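Local structure of precorrin-2 dehydrogenase (Bacillus megaterium, 3DFZ) at residues B[33-38]-B[93-98]; B[133-138]-B[160-165]; B[167-172]-B[204-209]; B[181-186]-B[217-222]. The protein oxidises precorrin-2 to sirohydrochlorin with NAD+ as the electron acceptor, a step shared by siroheme biosynthesis and the anaerobic route to adenosylcobalamin. All coordinates share one frame; numbering follows the deposited sequence.

Interaction 1: residues B[33-38]-B[93-98]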
loop_
_atom_site.group_PDB
_atom_site.type_symbol
_atom_site.label_atom_id
_atom_site.label_comp_id
_atom_site.label_asym_id
_atom_site.label_seq_id
_atom_site.Cartn_x
_atom_site.Cartn_y
_atom_site.Cartn_z
ATOM N N SER B 33 12.521 13.321 -5.646
ATOM C CA SER B 33 11.922 13.927 -6.809
ATOM C C SER B 33 10.688 13.156 -7.278
ATOM O O SER B 33 10.738 11.914 -7.397
ATOM C CB SER B 33 12.941 13.993 -7.941
ATOM O OG SER B 33 13.298 12.700 -8.383
ATOM N N VAL B 34 9.610 13.905 -7.561
ATOM C CA VAL B 34 8.343 13.362 -8.088
ATOM C C VAL B 34 7.897 14.084 -9.371
ATOM O O VAL B 34 7.674 15.297 -9.358
ATOM C CB VAL B 34 7.199 13.444 -7.039
ATOM C CG1 VAL B 34 5.846 13.125 -7.658
ATOM C CG2 VAL B 34 7.490 12.517 -5.842
ATOM N N LEU B 35 7.740 13.334 -10.464
ATOM C CA LEU B 35 7.231 13.901 -11.712
ATOM C C LEU B 35 5.777 13.528 -11.946
ATOM O O LEU B 35 5.430 12.356 -12.021
ATOM C CB LEU B 35 8.101 13.478 -12.907
ATOM C CG LEU B 35 7.724 14.009 -14.306
ATOM C CD1 LEU B 35 8.014 15.507 -14.474
ATOM C CD2 LEU B 35 8.413 13.190 -15.375
ATOM N N VAL B 36 4.925 14.538 -12.042
ATOM C CA VAL B 36 3.554 14.335 -12.470
ATOM C C VAL B 36 3.438 14.782 -13.931
ATOM O O VAL B 36 3.573 15.975 -14.258
ATOM C CB VAL B 36 2.540 15.070 -11.567
ATOM C CG1 VAL B 36 1.100 14.803 -12.034
ATOM C CG2 VAL B 36 2.722 14.664 -10.089
ATOM N N VAL B 37 3.235 13.794 -14.801
ATOM C CA VAL B 37 2.956 14.020 -16.197
ATOM C C VAL B 37 1.452 14.160 -16.356
ATOM O O VAL B 37 0.700 13.205 -16.105
ATOM C CB VAL B 37 3.451 12.867 -17.072
ATOM C CG1 VAL B 37 3.007 13.074 -18.514
ATOM C CG2 VAL B 37 4.950 12.736 -16.982
ATOM N N GLY B 38 1.036 15.356 -16.784
ATOM C CA GLY B 38 -0.372 15.734 -16.912
ATOM C C GLY B 38 -0.725 16.840 -15.943
ATOM O O GLY B 38 -0.024 17.043 -14.942
ATOM N N PHE B 93 12.613 9.859 -9.102
ATOM C CA PHE B 93 12.268 8.726 -8.253
ATOM C C PHE B 93 10.858 8.135 -8.514
ATOM O O PHE B 93 10.727 6.929 -8.723
ATOM C CB PHE B 93 12.420 9.148 -6.798
ATOM C CG PHE B 93 12.043 8.083 -5.801
ATOM C CD1 PHE B 93 12.885 6.989 -5.572
ATOM C CD2 PHE B 93 10.867 8.204 -5.039
ATOM C CE1 PHE B 93 12.558 6.018 -4.623
ATOM C CE2 PHE B 93 10.525 7.228 -4.088
ATOM C CZ PHE B 93 11.379 6.133 -3.881
ATOM N N PHE B 94 9.817 8.975 -8.490
ATOM C CA PHE B 94 8.435 8.515 -8.662
ATOM C C PHE B 94 7.745 9.286 -9.772
ATOM O O PHE B 94 7.662 10.514 -9.725
ATOM C CB PHE B 94 7.650 8.678 -7.353
ATOM C CG PHE B 94 6.212 8.176 -7.399
ATOM C CD1 PHE B 94 5.210 8.887 -6.753
ATOM C CD2 PHE B 94 5.875 6.974 -8.036
ATOM C CE1 PHE B 94 3.895 8.427 -6.758
ATOM C CE2 PHE B 94 4.569 6.513 -8.058
ATOM C CZ PHE B 94 3.575 7.235 -7.404
ATOM N N ILE B 95 7.246 8.553 -10.760
ATOM C CA ILE B 95 6.536 9.145 -11.892
ATOM C C ILE B 95 5.063 8.795 -11.821
ATOM O O ILE B 95 4.705 7.617 -11.739
ATOM C CB ILE B 95 7.151 8.659 -13.239
ATOM C CG1 ILE B 95 8.548 9.257 -13.417
ATOM C CG2 ILE B 95 6.276 9.018 -14.433
ATOM C CD1 ILE B 95 9.216 8.905 -14.753
ATOM N N VAL B 96 4.214 9.814 -11.846
ATOM C CA VAL B 96 2.782 9.624 -11.983
ATOM C C VAL B 96 2.407 10.077 -13.398
ATOM O O VAL B 96 2.715 11.213 -13.791
ATOM C CB VAL B 96 1.967 10.454 -10.925
ATOM C CG1 VAL B 96 0.452 10.241 -11.107
ATOM C CG2 VAL B 96 2.357 10.102 -9.492
ATOM N N VAL B 97 1.776 9.186 -14.175
ATOM C CA VAL B 97 1.253 9.532 -15.504
ATOM C C VAL B 97 -0.256 9.735 -15.348
ATOM O O VAL B 97 -0.981 8.819 -14.998
ATOM C CB VAL B 97 1.593 8.460 -16.563
ATOM C CG1 VAL B 97 1.100 8.869 -17.934
ATOM C CG2 VAL B 97 3.087 8.215 -16.610
ATOM N N ALA B 98 -0.714 10.960 -15.549
ATOM C CA ALA B 98 -2.111 11.309 -15.330
ATOM C C ALA B 98 -2.565 12.269 -16.421
ATOM O O ALA B 98 -3.173 13.308 -16.142
ATOM C CB ALA B 98 -2.295 11.931 -13.962
#
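Val-34 lies alongside Phe-94, both side chains leaving the sheet on the same face, and its CG2 packs on CB of Phe-94 at 4.1 Å. With CG1 of Val-34 trans to the backbone N (chi1 170°), it is CG2 that lies next to the Phe-94 CB. Val-36 and Val-96 repeat the arrangement one pair further on, same face. On the other face Leu-35 meets Ile-95, CB to CG1 at 4.3 Å, with Val-37 and Val-97 beyond them.

The two strands run parallel, in register, and their hydrogen bonds form an unbroken ladder. Phe-94 N gives to Ser-33 O, Leu-35 N to Phe-94 O, Val-96 N to Leu-35 O (2.8 Å), Val-37 N to Val-96 O, and Ala-98 N to Val-37 O (2.7 Å). At the start of the ladder Ser-33 adds a side-chain rung: its OG accepts from Phe-93 N at 3.0 Å, nearly straight at 162°, and also bonds to Asn-91 O, which ties the approach to strand 94-97 down.

Helix 41-50 covers the Val-34 and Val-36 face through Ala-43, Ile-47 and Phe-50, while helix 102-108 lies against Val-37, Ile-95 and Val-97. The sheet thus has a helix on each face. Gly-38 follows the first strand with backbone angles suited to glycine and probably opens the GxGxxA-like glycine-rich turn, and Ala-98 sits close to Ile-42, a probable NAD+ contact. Neighbouring central parallel strands that end beside a glycine-rich turn are the mark of a Rossmann-type NAD-binding domain.

Interaction 2: residues B[133-138]-B[160-165]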
loop_
_atom_site.group_PDB
_atom_site.type_symbol
_atom_site.label_atom_id
_atom_site.label_comp_id
_atom_site.label_asym_id
_atom_site.label_seq_id
_atom_site.Cartn_x
_atom_site.Cartn_y
_atom_site.Cartn_z
ATOM N N ALA B 133 -8.071 2.610 -2.988
ATOM C CA ALA B 133 -9.065 3.507 -2.386
ATOM C C ALA B 133 -8.689 3.625 -0.924
ATOM O O ALA B 133 -8.099 2.699 -0.351
ATOM C CB ALA B 133 -10.511 2.966 -2.546
ATOM N N GLN B 134 -8.964 4.774 -0.329
ATOM C CA GLN B 134 -8.633 4.965 1.071
ATOM C C GLN B 134 -9.716 5.767 1.708
ATOM O O GLN B 134 -10.318 6.627 1.068
ATOM C CB GLN B 134 -7.315 5.744 1.215
ATOM C CG GLN B 134 -6.071 5.004 0.752
ATOM C CD GLN B 134 -4.959 5.943 0.369
ATOM O OE1 GLN B 134 -4.464 6.712 1.208
ATOM N NE2 GLN B 134 -4.551 5.894 -0.906
ATOM N N PHE B 135 -9.966 5.497 2.981
ATOM C CA PHE B 135 -10.674 6.468 3.816
ATOM C C PHE B 135 -10.004 6.476 5.151
ATOM O O PHE B 135 -9.268 5.558 5.510
ATOM C CB PHE B 135 -12.202 6.225 3.927
ATOM C CG PHE B 135 -12.578 5.060 4.819
ATOM C CD1 PHE B 135 -12.863 5.259 6.174
ATOM C CD2 PHE B 135 -12.615 3.771 4.314
ATOM C CE1 PHE B 135 -13.178 4.177 7.013
ATOM C CE2 PHE B 135 -12.936 2.703 5.137
ATOM C CZ PHE B 135 -13.212 2.907 6.493
ATOM N N SER B 136 -10.264 7.538 5.884
ATOM C CA SER B 136 -9.614 7.778 7.135
ATOM C C SER B 136 -10.717 7.975 8.161
ATOM O O SER B 136 -11.786 8.484 7.825
ATOM C CB SER B 136 -8.746 9.033 6.997
ATOM O OG SER B 136 -7.653 9.006 7.904
ATOM N N ARG B 137 -10.479 7.533 9.390
ATOM C CA ARG B 137 -11.234 8.036 10.563
ATOM C C ARG B 137 -10.233 8.589 11.557
ATOM O O ARG B 137 -9.702 7.862 12.380
ATOM C CB ARG B 137 -12.100 6.939 11.225
ATOM C CG ARG B 137 -13.220 6.409 10.351
ATOM C CD ARG B 137 -14.255 7.490 9.973
ATOM N NE ARG B 137 -15.356 6.865 9.255
ATOM C CZ ARG B 137 -16.287 7.512 8.578
ATOM N NH1 ARG B 137 -16.253 8.842 8.488
ATOM N NH2 ARG B 137 -17.258 6.828 7.983
ATOM N N GLY B 138 -9.944 9.877 11.444
ATOM C CA GLY B 138 -8.869 10.495 12.218
ATOM C C GLY B 138 -7.568 9.868 11.788
ATOM O O GLY B 138 -7.257 9.806 10.591
ATOM N N ASP B 160 -18.922 -0.149 2.379
ATOM C CA ASP B 160 -19.243 -1.132 3.420
ATOM C C ASP B 160 -18.345 -0.923 4.663
ATOM O O ASP B 160 -18.834 -0.904 5.792
ATOM C CB ASP B 160 -19.263 -2.589 2.885
ATOM C CG ASP B 160 -20.227 -2.801 1.647
ATOM O OD1 ASP B 160 -21.138 -1.973 1.348
ATOM O OD2 ASP B 160 -20.061 -3.823 0.925
ATOM N N LEU B 161 -17.056 -0.660 4.460
ATOM C CA LEU B 161 -16.130 -0.369 5.566
ATOM C C LEU B 161 -16.372 0.975 6.244
ATOM O O LEU B 161 -16.156 1.132 7.448
ATOM C CB LEU B 161 -14.686 -0.417 5.073
ATOM C CG LEU B 161 -14.098 -1.661 4.411
ATOM C CD1 LEU B 161 -12.865 -1.285 3.628
ATOM C CD2 LEU B 161 -13.750 -2.710 5.418
ATOM N N SER B 162 -16.776 1.964 5.456
ATOM C CA SER B 162 -17.207 3.265 5.980
ATOM C C SER B 162 -18.368 3.139 6.954
ATOM O O SER B 162 -18.365 3.787 8.008
ATOM C CB SER B 162 -17.644 4.175 4.836
ATOM O OG SER B 162 -16.552 4.905 4.338
ATOM N N SER B 163 -19.356 2.329 6.565
ATOM C CA SER B 163 -20.499 1.926 7.395
ATOM C C SER B 163 -20.048 1.361 8.754
ATOM O O SER B 163 -20.369 1.947 9.797
ATOM C CB SER B 163 -21.324 0.899 6.612
ATOM O OG SER B 163 -22.571 0.574 7.203
ATOM N N ASN B 164 -19.272 0.265 8.739
ATOM C CA ASN B 164 -18.770 -0.398 9.962
ATOM C C ASN B 164 -17.828 0.372 10.870
ATOM O O ASN B 164 -17.842 0.203 12.096
ATOM C CB ASN B 164 -18.151 -1.744 9.633
ATOM C CG ASN B 164 -19.189 -2.748 9.158
ATOM O OD1 ASN B 164 -20.291 -2.853 9.736
ATOM N ND2 ASN B 164 -18.847 -3.503 8.110
ATOM N N TYR B 165 -16.994 1.202 10.256
ATOM C CA TYR B 165 -16.067 2.038 10.977
ATOM C C TYR B 165 -16.525 3.477 10.711
ATOM O O TYR B 165 -16.197 4.076 9.673
ATOM C CB TYR B 165 -14.637 1.775 10.485
ATOM C CG TYR B 165 -14.210 0.317 10.692
ATOM C CD1 TYR B 165 -14.456 -0.651 9.723
ATOM C CD2 TYR B 165 -13.581 -0.081 11.852
ATOM C CE1 TYR B 165 -14.083 -1.970 9.926
ATOM C CE2 TYR B 165 -13.225 -1.411 12.062
ATOM C CZ TYR B 165 -13.473 -2.341 11.107
ATOM O OH TYR B 165 -13.099 -3.662 11.318
#
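Arg-137 reaches across from its strand to the last turn of helix 151-164 and takes hold of two main-chain oxygens. NE donates to Tyr-165 O at 2.9 Å, and NH2 donates to Ser-162 O at 3.2 Å, with a weak second bond from NH2 back to Tyr-165 O. Both oxygens lie at the edge of the guanidinium, close to its plane, although the donors are tilted out of the carbonyl planes. The chain bends at chi2 (-62°), which turns the guanidinium toward the helix end. Such a positive group would probably be welcome at the C-terminal end of the helix, where carbonyl oxygens gather and the helix dipole is negative.

The apolar part belongs to Phe-135. Its CG sits between the backbone N and the carbonyl carbon (chi1 74°), and the ring projects at the helix. CE2 packs on CB of Leu-161 at 3.6 Å, the two side chains crossing at about a right angle, and CZ comes 4.4 Å from CB of Tyr-165. Ser-162 OG sits over the centre of one face of the Phe-135 ring, 3.9 Å above the plane.

Strand 133-137 and helix 160-164 run nearly parallel, 10° apart, with axes 9.9 Å from each other. The strand pairs antiparallel with strand 140-145, whose Leu-142 touches Phe-135 and whose Ile-144 touches Leu-161. Helix 168-184 lies against Arg-137 through Tyr-169 and Thr-170, and Leu-161 of the second subunit packs on Leu-161 where helix 151-164 meets the dimer partner.

Interaction 3: residues B[167-172]-B[204-209]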
loop_
_atom_site.group_PDB
_atom_site.type_symbol
_atom_site.label_atom_id
_atom_site.label_comp_id
_atom_site.label_asym_id
_atom_site.label_seq_id
_atom_site.Cartn_x
_atom_site.Cartn_y
_atom_site.Cartn_z
ATOM N N GLU B 167 -17.555 7.543 12.528
ATOM C CA GLU B 167 -16.878 8.643 13.219
ATOM C C GLU B 167 -16.483 8.358 14.660
ATOM O O GLU B 167 -15.688 9.104 15.211
ATOM C CB GLU B 167 -17.734 9.916 13.187
ATOM C CG GLU B 167 -17.909 10.522 11.795
ATOM C CD GLU B 167 -19.073 9.917 11.034
ATOM O OE1 GLU B 167 -19.620 8.869 11.467
ATOM O OE2 GLU B 167 -19.451 10.502 9.994
ATOM N N SER B 168 -17.024 7.301 15.269
ATOM C CA SER B 168 -16.529 6.848 16.567
ATOM C C SER B 168 -15.048 6.514 16.516
ATOM O O SER B 168 -14.357 6.737 17.496
ATOM C CB SER B 168 -17.303 5.630 17.097
ATOM O OG SER B 168 -17.121 4.501 16.263
ATOM N N TYR B 169 -14.554 5.986 15.395
ATOM C CA TYR B 169 -13.115 5.673 15.292
ATOM C C TYR B 169 -12.240 6.945 15.210
ATOM O O TYR B 169 -11.073 6.936 15.590
ATOM C CB TYR B 169 -12.846 4.709 14.139
ATOM C CG TYR B 169 -13.304 3.299 14.462
ATOM C CD1 TYR B 169 -12.412 2.368 14.986
ATOM C CD2 TYR B 169 -14.639 2.915 14.295
ATOM C CE1 TYR B 169 -12.825 1.092 15.324
ATOM C CE2 TYR B 169 -15.056 1.627 14.615
ATOM C CZ TYR B 169 -14.143 0.727 15.133
ATOM O OH TYR B 169 -14.520 -0.558 15.429
ATOM N N THR B 170 -12.829 8.045 14.758
ATOM C CA THR B 170 -12.088 9.298 14.662
ATOM C C THR B 170 -11.711 9.807 16.058
ATOM O O THR B 170 -10.551 10.149 16.300
ATOM C CB THR B 170 -12.872 10.350 13.855
ATOM O OG1 THR B 170 -13.267 9.784 12.591
ATOM C CG2 THR B 170 -12.041 11.580 13.613
ATOM N N GLN B 171 -12.688 9.851 16.957
ATOM C CA GLN B 171 -12.487 10.230 18.336
ATOM C C GLN B 171 -11.612 9.213 19.133
ATOM O O GLN B 171 -10.825 9.588 20.020
ATOM C CB GLN B 171 -13.872 10.329 19.012
ATOM C CG GLN B 171 -13.846 10.924 20.415
ATOM C CD GLN B 171 -13.351 9.980 21.493
ATOM O OE1 GLN B 171 -13.522 8.751 21.402
ATOM N NE2 GLN B 171 -12.755 10.555 22.558
ATOM N N TYR B 172 -11.830 7.938 18.851
ATOM C CA TYR B 172 -11.160 6.838 19.549
ATOM C C TYR B 172 -9.654 6.788 19.264
ATOM O O TYR B 172 -8.859 6.575 20.172
ATOM C CB TYR B 172 -11.845 5.516 19.159
ATOM C CG TYR B 172 -11.310 4.265 19.843
ATOM C CD1 TYR B 172 -10.984 4.252 21.206
ATOM C CD2 TYR B 172 -11.143 3.094 19.123
ATOM C CE1 TYR B 172 -10.517 3.116 21.800
ATOM C CE2 TYR B 172 -10.675 1.943 19.730
ATOM C CZ TYR B 172 -10.381 1.956 21.055
ATOM O OH TYR B 172 -9.936 0.782 21.622
ATOM N N GLN B 204 -15.908 -1.126 24.166
ATOM C CA GLN B 204 -16.278 -0.256 25.285
ATOM C C GLN B 204 -15.339 0.946 25.499
ATOM O O GLN B 204 -15.796 2.001 25.939
ATOM C CB GLN B 204 -16.368 -1.057 26.585
ATOM C CG GLN B 204 -17.250 -0.443 27.627
ATOM C CD GLN B 204 -17.238 -1.284 28.886
ATOM O OE1 GLN B 204 -16.211 -1.376 29.552
ATOM N NE2 GLN B 204 -18.373 -1.925 29.209
ATOM N N TYR B 205 -14.042 0.773 25.226
ATOM C CA TYR B 205 -13.106 1.896 25.258
ATOM C C TYR B 205 -13.431 2.889 24.184
ATOM O O TYR B 205 -13.318 4.088 24.411
ATOM C CB TYR B 205 -11.649 1.429 25.128
ATOM C CG TYR B 205 -11.055 1.082 26.476
ATOM C CD1 TYR B 205 -11.066 -0.233 26.947
ATOM C CD2 TYR B 205 -10.559 2.083 27.306
ATOM C CE1 TYR B 205 -10.547 -0.554 28.181
ATOM C CE2 TYR B 205 -10.038 1.778 28.564
ATOM C CZ TYR B 205 -10.038 0.448 28.997
ATOM O OH TYR B 205 -9.506 0.123 30.236
ATOM N N ARG B 206 -13.841 2.386 23.021
ATOM C CA ARG B 206 -14.258 3.230 21.899
ATOM C C ARG B 206 -15.548 4.032 22.183
ATOM O O ARG B 206 -15.670 5.185 21.753
ATOM C CB ARG B 206 -14.441 2.375 20.634
ATOM C CG ARG B 206 -14.860 3.182 19.413
ATOM C CD ARG B 206 -14.679 2.444 18.118
ATOM N NE ARG B 206 -15.267 1.099 18.179
ATOM C CZ ARG B 206 -16.486 0.776 17.758
ATOM N NH1 ARG B 206 -17.274 1.718 17.225
ATOM N NH2 ARG B 206 -16.920 -0.485 17.889
ATOM N N LEU B 207 -16.475 3.439 22.934
ATOM C CA LEU B 207 -17.886 3.870 22.936
ATOM C C LEU B 207 -18.309 4.330 24.313
ATOM O O LEU B 207 -19.457 4.656 24.540
ATOM C CB LEU B 207 -18.796 2.739 22.390
ATOM C CG LEU B 207 -18.579 2.391 20.892
ATOM C CD1 LEU B 207 -19.245 1.104 20.417
ATOM C CD2 LEU B 207 -18.963 3.553 19.975
ATOM N N SER B 208 -17.348 4.351 25.232
ATOM C CA SER B 208 -17.535 4.937 26.542
ATOM C C SER B 208 -16.478 6.002 26.864
ATOM O O SER B 208 -15.290 5.709 26.968
ATOM C CB SER B 208 -17.585 3.858 27.630
ATOM O OG SER B 208 -17.496 4.456 28.903
ATOM N N LEU B 209 -16.934 7.239 27.055
ATOM C CA LEU B 209 -16.036 8.356 27.371
ATOM C C LEU B 209 -15.613 8.333 28.841
ATOM O O LEU B 209 -14.558 8.830 29.184
ATOM C CB LEU B 209 -16.667 9.698 27.000
ATOM C CG LEU B 209 -16.794 10.093 25.515
ATOM C CD1 LEU B 209 -17.302 11.542 25.353
ATOM C CD2 LEU B 209 -15.518 9.903 24.657
#
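Arg-206 lays its side chain across two tyrosines of helix 168-184, its first carbons on Tyr-172 and its far end on Tyr-169. The chain is extended through chi1 and chi2 and then bends at chi3 (50°), and that kink sends the guanidinium over the second ring. CB sits over the centre of the Tyr-172 ring, 3.7 Å from its centroid, while CD does the same to Tyr-169 at 3.5 Å; both are CH-pi contacts over the face, near the ring normal. Beyond the bend the guanidinium lies almost flat against Tyr-169, planes 10° apart, with Tyr-169 CZ 3.3 Å from Arg-206 NE. The Tyr-169 OH lies over one face of the guanidinium, toward its rim.

At the edge of that group NH1 donates to Ser-168 OG at 2.9 Å, in the guanidinium plane. Ser-168 OG also bonds Asp-166, and NH2 of the arginine forms a salt bridge with Asp-203, so the flat group is fixed at both ends. Leu-207 CD1 lies over the opposite face, toward the rim.

Tyr-172 has CG trans to the backbone N (chi1 -178°), which swings the ring toward helix 203-207; its OH bonds Ile-200 O, and CE1 meets Tyr-205 CB at 3.9 Å. Farther along, Gln-171 NE2 touches Leu-209 CD2 at 3.5 Å, while its OE1 accepts from Gln-212.

The contact joins the start of helix 168-184 to short helix 203-207 and the beginning of helix 209-218. The ring of Tyr-165 meets that of Tyr-169, and Ile-157 and Leu-153 of the second subunit touch Tyr-169 and Tyr-172.

Interaction 4: residues B[181-186]-B[217-222]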
loop_
_atom_site.group_PDB
_atom_site.type_symbol
_atom_site.label_atom_id
_atom_site.label_comp_id
_atom_site.label_asym_id
_atom_site.label_seq_id
_atom_site.Cartn_x
_atom_site.Cartn_y
_atom_site.Cartn_z
ATOM N N VAL B 181 1.280 8.317 23.783
ATOM C CA VAL B 181 2.140 9.410 24.266
ATOM C C VAL B 181 2.424 9.269 25.762
ATOM O O VAL B 181 3.593 9.232 26.174
ATOM C CB VAL B 181 1.503 10.808 23.969
ATOM C CG1 VAL B 181 2.233 11.955 24.731
ATOM C CG2 VAL B 181 1.459 11.076 22.474
ATOM N N LEU B 182 1.369 9.188 26.567
ATOM C CA LEU B 182 1.528 9.134 28.020
ATOM C C LEU B 182 2.185 7.853 28.521
ATOM O O LEU B 182 2.853 7.870 29.536
ATOM C CB LEU B 182 0.201 9.386 28.747
ATOM C CG LEU B 182 -0.406 10.796 28.647
ATOM C CD1 LEU B 182 -1.722 10.891 29.403
ATOM C CD2 LEU B 182 0.591 11.866 29.136
ATOM N N ILE B 183 1.989 6.751 27.810
ATOM C CA ILE B 183 2.514 5.443 28.225
ATOM C C ILE B 183 4.000 5.293 27.856
ATOM O O ILE B 183 4.759 4.647 28.573
ATOM C CB ILE B 183 1.619 4.273 27.666
ATOM C CG1 ILE B 183 0.252 4.289 28.383
ATOM C CG2 ILE B 183 2.317 2.917 27.783
ATOM C CD1 ILE B 183 -0.864 3.500 27.723
ATOM N N HIS B 184 4.391 5.911 26.741
ATOM C CA HIS B 184 5.763 5.890 26.232
ATOM C C HIS B 184 6.769 6.530 27.202
ATOM O O HIS B 184 7.922 6.099 27.288
ATOM C CB HIS B 184 5.811 6.596 24.870
ATOM C CG HIS B 184 7.184 6.701 24.278
ATOM N ND1 HIS B 184 7.752 5.689 23.530
ATOM C CD2 HIS B 184 8.094 7.704 24.308
ATOM C CE1 HIS B 184 8.957 6.060 23.134
ATOM N NE2 HIS B 184 9.190 7.278 23.592
ATOM N N ARG B 185 6.328 7.546 27.934
ATOM C CA ARG B 185 7.208 8.287 28.830
ATOM C C ARG B 185 6.859 8.018 30.309
ATOM O O ARG B 185 7.108 8.844 31.199
ATOM C CB ARG B 185 7.176 9.794 28.491
ATOM C CG ARG B 185 7.057 10.120 27.003
ATOM C CD ARG B 185 7.186 11.602 26.733
ATOM N NE ARG B 185 8.557 11.940 26.364
ATOM C CZ ARG B 185 8.966 12.218 25.125
ATOM N NH1 ARG B 185 8.105 12.236 24.108
ATOM N NH2 ARG B 185 10.250 12.488 24.903
ATOM N N LEU B 186 6.279 6.851 30.556
ATOM C CA LEU B 186 6.095 6.331 31.905
ATOM C C LEU B 186 7.370 5.633 32.374
ATOM O O LEU B 186 8.038 4.940 31.603
ATOM C CB LEU B 186 4.927 5.340 31.944
ATOM C CG LEU B 186 3.596 5.733 32.604
ATOM C CD1 LEU B 186 3.368 7.241 32.722
ATOM C CD2 LEU B 186 2.420 5.031 31.903
ATOM N N GLN B 217 -6.813 9.257 33.604
ATOM C CA GLN B 217 -6.536 9.598 34.997
ATOM C C GLN B 217 -5.643 8.545 35.655
ATOM O O GLN B 217 -4.765 8.874 36.443
ATOM C CB GLN B 217 -7.840 9.697 35.816
ATOM C CG GLN B 217 -8.830 10.791 35.402
ATOM C CD GLN B 217 -10.026 10.892 36.362
ATOM O OE1 GLN B 217 -9.882 11.354 37.505
ATOM N NE2 GLN B 217 -11.208 10.442 35.905
ATOM N N GLN B 218 -5.898 7.278 35.345
ATOM C CA GLN B 218 -5.161 6.162 35.921
ATOM C C GLN B 218 -3.669 6.169 35.562
ATOM O O GLN B 218 -2.816 5.997 36.433
ATOM C CB GLN B 218 -5.799 4.842 35.504
ATOM C CG GLN B 218 -4.906 3.627 35.686
ATOM C CD GLN B 218 -5.575 2.363 35.234
ATOM O OE1 GLN B 218 -6.796 2.337 35.040
ATOM N NE2 GLN B 218 -4.784 1.286 35.079
ATOM N N ILE B 219 -3.368 6.370 34.281
ATOM C CA ILE B 219 -1.980 6.407 33.809
ATOM C C ILE B 219 -1.258 7.702 34.185
ATOM O O ILE B 219 -0.118 7.922 33.785
ATOM C CB ILE B 219 -1.852 6.078 32.288
ATOM C CG1 ILE B 219 -2.604 7.096 31.414
ATOM C CG2 ILE B 219 -2.291 4.641 32.036
ATOM C CD1 ILE B 219 -2.470 6.869 29.896
ATOM N N GLU B 220 -1.916 8.542 34.979
ATOM C CA GLU B 220 -1.295 9.762 35.494
ATOM C C GLU B 220 -0.423 9.459 36.705
ATOM O O GLU B 220 0.694 9.955 36.793
ATOM C CB GLU B 220 -2.358 10.814 35.829
ATOM C CG GLU B 220 -2.965 11.490 34.591
ATOM C CD GLU B 220 -2.092 12.621 34.047
ATOM O OE1 GLU B 220 -1.712 13.536 34.840
ATOM O OE2 GLU B 220 -1.794 12.588 32.829
ATOM N N LYS B 221 -0.942 8.615 37.605
ATOM C CA LYS B 221 -0.262 8.144 38.827
ATOM C C LYS B 221 1.156 7.559 38.632
ATOM O O LYS B 221 2.003 7.634 39.534
ATOM C CB LYS B 221 -1.158 7.099 39.515
ATOM C CG LYS B 221 -0.531 6.333 40.681
ATOM C CD LYS B 221 -0.991 6.848 42.051
ATOM C CE LYS B 221 -0.752 5.766 43.104
ATOM N NZ LYS B 221 -1.495 5.986 44.366
ATOM N N TYR B 222 1.401 6.965 37.467
ATOM C CA TYR B 222 2.689 6.329 37.169
ATOM C C TYR B 222 3.776 7.348 36.763
ATOM O O TYR B 222 3.494 8.529 36.505
ATOM C CB TYR B 222 2.514 5.267 36.074
ATOM C CG TYR B 222 1.402 4.266 36.321
ATOM C CD1 TYR B 222 0.068 4.674 36.376
ATOM C CD2 TYR B 222 1.683 2.901 36.477
ATOM C CE1 TYR B 222 -0.959 3.763 36.602
ATOM C CE2 TYR B 222 0.657 1.971 36.692
ATOM C CZ TYR B 222 -0.666 2.415 36.754
ATOM O OH TYR B 222 -1.697 1.528 36.977
#
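Ile-219 pushes its CD1 into the angle between two residues of helix 168-184, 3.8 Å from Leu-182 CB and 4.0 Å from Ile-183 CG1. It crosses both side chains at about a right angle, and its CD1 touches both. Just alongside, Leu-186 sets its CG against Tyr-222 CB at 3.7 Å, and its CD1 comes as near to Ile-219 O. Leu-182 CD1 also has the carboxylate of Glu-220 beside it, OE2 at 3.8 Å. No hydrogen bond crosses between the segments; the joint is apolar apart from these few polar atoms.

Side-chain torsion and the turn after the helix together set up this first shell. Ile-219 holds CG1 between its own N and carbonyl carbon (chi1 62°), the branch that carries CD1 across to Leu-182 and Ile-183. It is also the first residue past the end of helix 209-218, and the turn that follows, in which Glu-220 N bonds Gln-217 O at 3.2 Å, brings Tyr-222 CB against Leu-186, while the ring leads away. The bent chain of Glu-220 (chi2 -82°) swings its carboxylate back to Leu-182.

Outside the pair, Lys-193 of helix 190-199 bonds Leu-186 O and, weakly, Ile-183 O, holding the end of helix 168-184. Ile-183 packs on Leu-196 and Leu-197 of that same helix, and Tyr-222 touches its Arg-192. Helix 190-199 therefore contacts both partners, and the far ends of helices 168-184 and 209-218 close together beside it.

How the interactions relate
The four contacts follow the chain from the N-terminal dinucleotide-binding sheet to the C-terminal helices. Interaction 1 lies in that sheet, about 28 Å centre to centre from interaction 2 and on the opposite side of the chain's centre. Interactions 2 and 3 touch directly, centres about 14 Å apart, where helix 151-164 gives way to helix 168-184. Interactions 3 and 4 share helix 168-184, near its two ends, about 20 Å apart, with their segments alternating along the chain. Interactions 1, 2 and 3 reach the second subunit; interaction 4 does not. The NAD-binding sheet and the C-terminal helices are thus linked through the middle region of interaction 2, which also meets the dimer partner.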